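Long-range contact in structural protein ORF273 (Acidianus two-tailed virus, PDB 4ART), which is a structural protein of the virion, stable to heat and acid, whose precise role in the particle is not established: residues G109-K123 with Y160-P172. Numbering follows the deposited sequence.
With SO4 (sulfate ion), chain E.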
# COMPACT_ATOMS: atom_id res chain seq x y z
N GLY A 109 9.79 5.88 2.32
CA GLY A 109 9.39 5.14 1.13
C GLY A 109 10.33 4.02 0.76
O GLY A 109 10.82 3.94 -0.38
N LEU A 110 10.52 3.10 1.72
CA LEU A 110 11.37 1.94 1.55
C LEU A 110 10.76 1.01 0.53
O LEU A 110 9.55 0.88 0.45
CB LEU A 110 11.52 1.18 2.87
CG LEU A 110 12.63 1.70 3.80
CD1 LEU A 110 12.46 1.17 5.17
CD2 LEU A 110 13.99 1.31 3.30
N PRO A 111 11.60 0.31 -0.23
CA PRO A 111 11.07 -0.73 -1.11
C PRO A 111 10.34 -1.77 -0.31
O PRO A 111 10.59 -1.98 0.87
CB PRO A 111 12.32 -1.40 -1.68
CG PRO A 111 13.42 -0.98 -0.80
CD PRO A 111 13.08 0.33 -0.23
N SER A 112 9.40 -2.38 -0.99
CA SER A 112 8.61 -3.50 -0.58
C SER A 112 9.58 -4.61 -0.08
O SER A 112 10.63 -4.83 -0.72
CB SER A 112 7.82 -3.97 -1.80
OG SER A 112 8.00 -5.35 -2.03
N ILE A 113 9.22 -5.30 1.03
CA ILE A 113 10.02 -6.39 1.61
C ILE A 113 10.20 -7.48 0.55
O ILE A 113 11.32 -7.96 0.34
CB ILE A 113 9.39 -6.92 2.94
CG1 ILE A 113 9.79 -6.01 4.11
CG2 ILE A 113 9.80 -8.39 3.28
CD1 ILE A 113 11.31 -6.00 4.52
N SER A 114 9.10 -7.81 -0.14
CA SER A 114 9.06 -8.80 -1.20
C SER A 114 10.14 -8.53 -2.24
O SER A 114 10.87 -9.44 -2.62
CB SER A 114 7.68 -8.84 -1.86
OG SER A 114 6.66 -9.21 -0.95
N ASP A 115 10.22 -7.30 -2.71
CA ASP A 115 11.20 -6.87 -3.70
C ASP A 115 12.64 -7.01 -3.24
O ASP A 115 13.43 -7.63 -3.95
CB ASP A 115 10.93 -5.42 -4.16
CG ASP A 115 9.82 -5.29 -5.21
OD1 ASP A 115 9.50 -6.28 -5.85
OD2 ASP A 115 9.31 -4.17 -5.39
N ILE A 116 12.99 -6.50 -2.06
CA ILE A 116 14.38 -6.58 -1.52
C ILE A 116 14.81 -8.01 -1.30
O ILE A 116 15.94 -8.36 -1.62
CB ILE A 116 14.61 -5.72 -0.24
CG1 ILE A 116 14.04 -4.36 -0.39
CG2 ILE A 116 16.08 -5.68 0.28
CD1 ILE A 116 13.07 -4.29 0.58
N LEU A 117 13.92 -8.83 -0.73
CA LEU A 117 14.21 -10.24 -0.52
C LEU A 117 14.45 -10.92 -1.88
O LEU A 117 15.43 -11.64 -2.01
CB LEU A 117 13.02 -10.90 0.20
CG LEU A 117 13.24 -12.37 0.55
CD1 LEU A 117 14.43 -12.55 1.50
CD2 LEU A 117 11.97 -13.00 1.11
N LYS A 118 13.55 -10.70 -2.87
CA LYS A 118 13.68 -11.27 -4.22
C LYS A 118 15.02 -10.83 -4.84
O LYS A 118 15.78 -11.67 -5.31
CB LYS A 118 12.50 -10.81 -5.11
CG LYS A 118 12.64 -11.17 -6.59
CD LYS A 118 11.40 -10.77 -7.40
CE LYS A 118 11.37 -9.34 -7.85
NZ LYS A 118 10.03 -8.98 -8.38
N PHE A 119 15.29 -9.53 -4.82
CA PHE A 119 16.51 -8.93 -5.35
C PHE A 119 17.77 -9.50 -4.65
O PHE A 119 18.70 -9.86 -5.35
CB PHE A 119 16.45 -7.39 -5.28
CG PHE A 119 15.31 -6.72 -6.06
CD1 PHE A 119 14.72 -7.34 -7.15
CD2 PHE A 119 14.89 -5.42 -5.74
CE1 PHE A 119 13.70 -6.69 -7.89
CE2 PHE A 119 13.87 -4.78 -6.49
CZ PHE A 119 13.28 -5.42 -7.55
N TYR A 120 17.76 -9.64 -3.31
CA TYR A 120 18.91 -10.21 -2.57
C TYR A 120 19.11 -11.67 -2.95
O TYR A 120 20.24 -12.05 -3.27
CB TYR A 120 18.78 -10.08 -1.03
CG TYR A 120 19.84 -10.88 -0.28
CD1 TYR A 120 21.11 -10.36 -0.05
CD2 TYR A 120 19.60 -12.20 0.12
CE1 TYR A 120 22.12 -11.12 0.55
CE2 TYR A 120 20.58 -12.96 0.75
CZ TYR A 120 21.84 -12.42 0.97
OH TYR A 120 22.81 -13.19 1.57
N LEU A 121 18.03 -12.49 -2.88
CA LEU A 121 18.11 -13.91 -3.21
C LEU A 121 18.73 -14.16 -4.57
O LEU A 121 19.65 -14.97 -4.69
CB LEU A 121 16.75 -14.59 -3.09
CG LEU A 121 16.20 -14.83 -1.68
CD1 LEU A 121 14.76 -15.23 -1.73
CD2 LEU A 121 17.01 -15.88 -0.90
N GLU A 122 18.26 -13.44 -5.59
CA GLU A 122 18.73 -13.57 -6.97
C GLU A 122 20.15 -13.09 -7.19
O GLU A 122 20.89 -13.68 -7.98
CB GLU A 122 17.77 -12.89 -7.94
CG GLU A 122 16.50 -13.69 -8.01
CD GLU A 122 15.30 -13.14 -8.75
OE1 GLU A 122 15.35 -12.01 -9.29
OE2 GLU A 122 14.31 -13.90 -8.84
N LYS A 123 20.53 -12.02 -6.47
CA LYS A 123 21.88 -11.46 -6.54
C LYS A 123 22.86 -12.44 -5.89
O LYS A 123 23.97 -12.54 -6.35
CB LYS A 123 21.95 -10.06 -5.88
CG LYS A 123 23.04 -9.18 -6.46
CD LYS A 123 23.20 -7.86 -5.72
CE LYS A 123 24.36 -7.10 -6.32
NZ LYS A 123 24.42 -5.69 -5.85
N TYR A 160 18.47 3.58 -3.12
CA TYR A 160 18.89 2.63 -2.08
C TYR A 160 19.79 1.59 -2.71
O TYR A 160 19.47 1.06 -3.76
CB TYR A 160 17.65 1.91 -1.49
CG TYR A 160 16.62 2.82 -0.86
CD1 TYR A 160 15.62 3.40 -1.63
CD2 TYR A 160 16.66 3.14 0.50
CE1 TYR A 160 14.69 4.27 -1.07
CE2 TYR A 160 15.73 3.98 1.07
CZ TYR A 160 14.75 4.56 0.29
OH TYR A 160 13.81 5.37 0.87
N ASP A 161 20.85 1.26 -2.02
CA ASP A 161 21.78 0.18 -2.39
C ASP A 161 21.11 -1.08 -1.84
O ASP A 161 20.88 -1.17 -0.64
CB ASP A 161 23.16 0.40 -1.71
CG ASP A 161 24.15 -0.72 -2.03
OD1 ASP A 161 24.17 -1.72 -1.31
OD2 ASP A 161 24.86 -0.60 -3.02
N ILE A 162 20.79 -2.04 -2.71
CA ILE A 162 20.07 -3.26 -2.34
C ILE A 162 20.81 -4.12 -1.29
O ILE A 162 20.17 -4.56 -0.35
CB ILE A 162 19.57 -4.06 -3.60
CG1 ILE A 162 18.53 -3.21 -4.39
CG2 ILE A 162 19.02 -5.46 -3.22
CD1 ILE A 162 18.19 -3.68 -5.74
N ASP A 163 22.12 -4.33 -1.45
CA ASP A 163 22.93 -5.11 -0.51
C ASP A 163 22.89 -4.54 0.89
O ASP A 163 22.74 -5.29 1.86
CB ASP A 163 24.42 -5.14 -0.95
CG ASP A 163 24.72 -5.89 -2.21
OD1 ASP A 163 23.89 -6.74 -2.62
OD2 ASP A 163 25.83 -5.69 -2.77
N SER A 164 23.06 -3.21 0.99
CA SER A 164 23.10 -2.45 2.24
C SER A 164 21.77 -2.57 2.92
O SER A 164 21.73 -2.86 4.12
CB SER A 164 23.43 -0.99 1.96
OG SER A 164 24.82 -0.81 2.05
N LEU A 165 20.69 -2.39 2.17
CA LEU A 165 19.34 -2.52 2.67
C LEU A 165 19.06 -3.94 3.18
O LEU A 165 18.53 -4.10 4.28
CB LEU A 165 18.35 -2.13 1.56
CG LEU A 165 16.95 -1.84 2.01
CD1 LEU A 165 16.93 -0.88 3.22
CD2 LEU A 165 16.17 -1.24 0.89
N ALA A 166 19.44 -4.97 2.39
CA ALA A 166 19.22 -6.38 2.76
C ALA A 166 19.94 -6.71 4.08
O ALA A 166 19.36 -7.37 4.93
CB ALA A 166 19.70 -7.32 1.64
N ARG A 167 21.20 -6.21 4.26
CA ARG A 167 22.00 -6.40 5.45
C ARG A 167 21.33 -5.78 6.67
O ARG A 167 21.29 -6.42 7.70
CB ARG A 167 23.42 -5.83 5.27
CG ARG A 167 24.35 -6.75 4.52
CD ARG A 167 25.80 -6.33 4.65
NE ARG A 167 26.08 -5.06 3.98
CZ ARG A 167 26.40 -4.94 2.70
NH1 ARG A 167 26.46 -6.02 1.92
NH2 ARG A 167 26.65 -3.75 2.17
N ALA A 168 20.82 -4.54 6.56
CA ALA A 168 20.14 -3.83 7.66
C ALA A 168 18.85 -4.54 8.05
O ALA A 168 18.42 -4.44 9.20
CB ALA A 168 19.85 -2.39 7.27
N LEU A 169 18.22 -5.25 7.10
CA LEU A 169 16.99 -6.00 7.31
C LEU A 169 17.30 -7.39 7.83
O LEU A 169 16.37 -8.16 8.12
CB LEU A 169 16.17 -6.08 5.99
CG LEU A 169 15.38 -4.82 5.63
CD1 LEU A 169 14.90 -4.88 4.17
CD2 LEU A 169 14.21 -4.61 6.63
N ARG A 170 18.60 -7.73 7.95
CA ARG A 170 19.16 -9.01 8.42
C ARG A 170 18.81 -10.15 7.48
O ARG A 170 18.91 -11.33 7.85
CB ARG A 170 18.78 -9.35 9.89
CG ARG A 170 19.27 -8.34 10.94
CD ARG A 170 18.92 -8.78 12.36
NE ARG A 170 19.60 -10.02 12.75
CZ ARG A 170 19.02 -11.22 12.82
NH1 ARG A 170 17.73 -11.36 12.52
NH2 ARG A 170 19.73 -12.29 13.18
N ILE A 171 18.44 -9.80 6.24
CA ILE A 171 18.10 -10.78 5.21
C ILE A 171 19.21 -11.83 5.01
O ILE A 171 18.85 -13.01 5.00
CB ILE A 171 17.56 -10.13 3.91
CG1 ILE A 171 16.13 -9.60 4.13
CG2 ILE A 171 17.58 -11.11 2.74
CD1 ILE A 171 15.61 -8.62 3.10
N PRO A 172 20.53 -11.50 4.90
CA PRO A 172 21.54 -12.56 4.69
C PRO A 172 21.59 -13.62 5.77
O PRO A 172 21.69 -14.81 5.43
CB PRO A 172 22.85 -11.77 4.60
CG PRO A 172 22.43 -10.42 4.12
CD PRO A 172 21.17 -10.17 4.87
S SO4 E . 4.82 -5.77 -0.38
O1 SO4 E . 6.12 -6.11 0.17
O2 SO4 E . 4.85 -4.58 -1.22
O3 SO4 E . 4.34 -6.90 -1.17
O4 SO4 E . 3.89 -5.49 0.72
O HOH W 1 11.89 6.89 -0.40
O HOH W 2 22.68 -15.59 2.82
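Y120 lies against A166, I171 and P172, its partners shifting in that order from CB to the hydroxyl. CB lies 3.9 Å from A166 CB; CG is near both A166 CB and I171 CG2. CD1 stays with A166 CB, while CD2 approaches I171 CG2 to 3.5 Å. CE1 touches P172 CG, CE2 nears I171 CG2 and P172 CA, CZ lies against P172 CA, and OH is 3.3 Å from P172 CB. A water in the ring plane joins Y120 OH (2.7 Å) to P172 O, to which it donates. With CG anti to the backbone N (chi1 170°), the phenol reaches past A166 to P172.

One turn earlier, I116 is a knob in the hole formed by I162, L165, A166 and I171, its CG2 4.1 Å from I171 CD1. The axes of helices 113-123 and 162-168 approach to 9.8 Å at -111°, a steep crossing. K123, extended beyond CG, brings NZ to 3.4 Å from D163 OD2 in a salt bridge with weak hydrogen bonds, whereas P111 CD sits over the Y160 ring, 4.2 Å from its centroid and 10° off the normal, a CH-pi contact.

Helix 113-123 thus packs on helix 162-168 and the start of 171-179, while the loop before it, through P111, reaches Y160 at the end of sheet strand 154-161; helix 188-201 packs against L117, and helix 210-221 against I113 and L169.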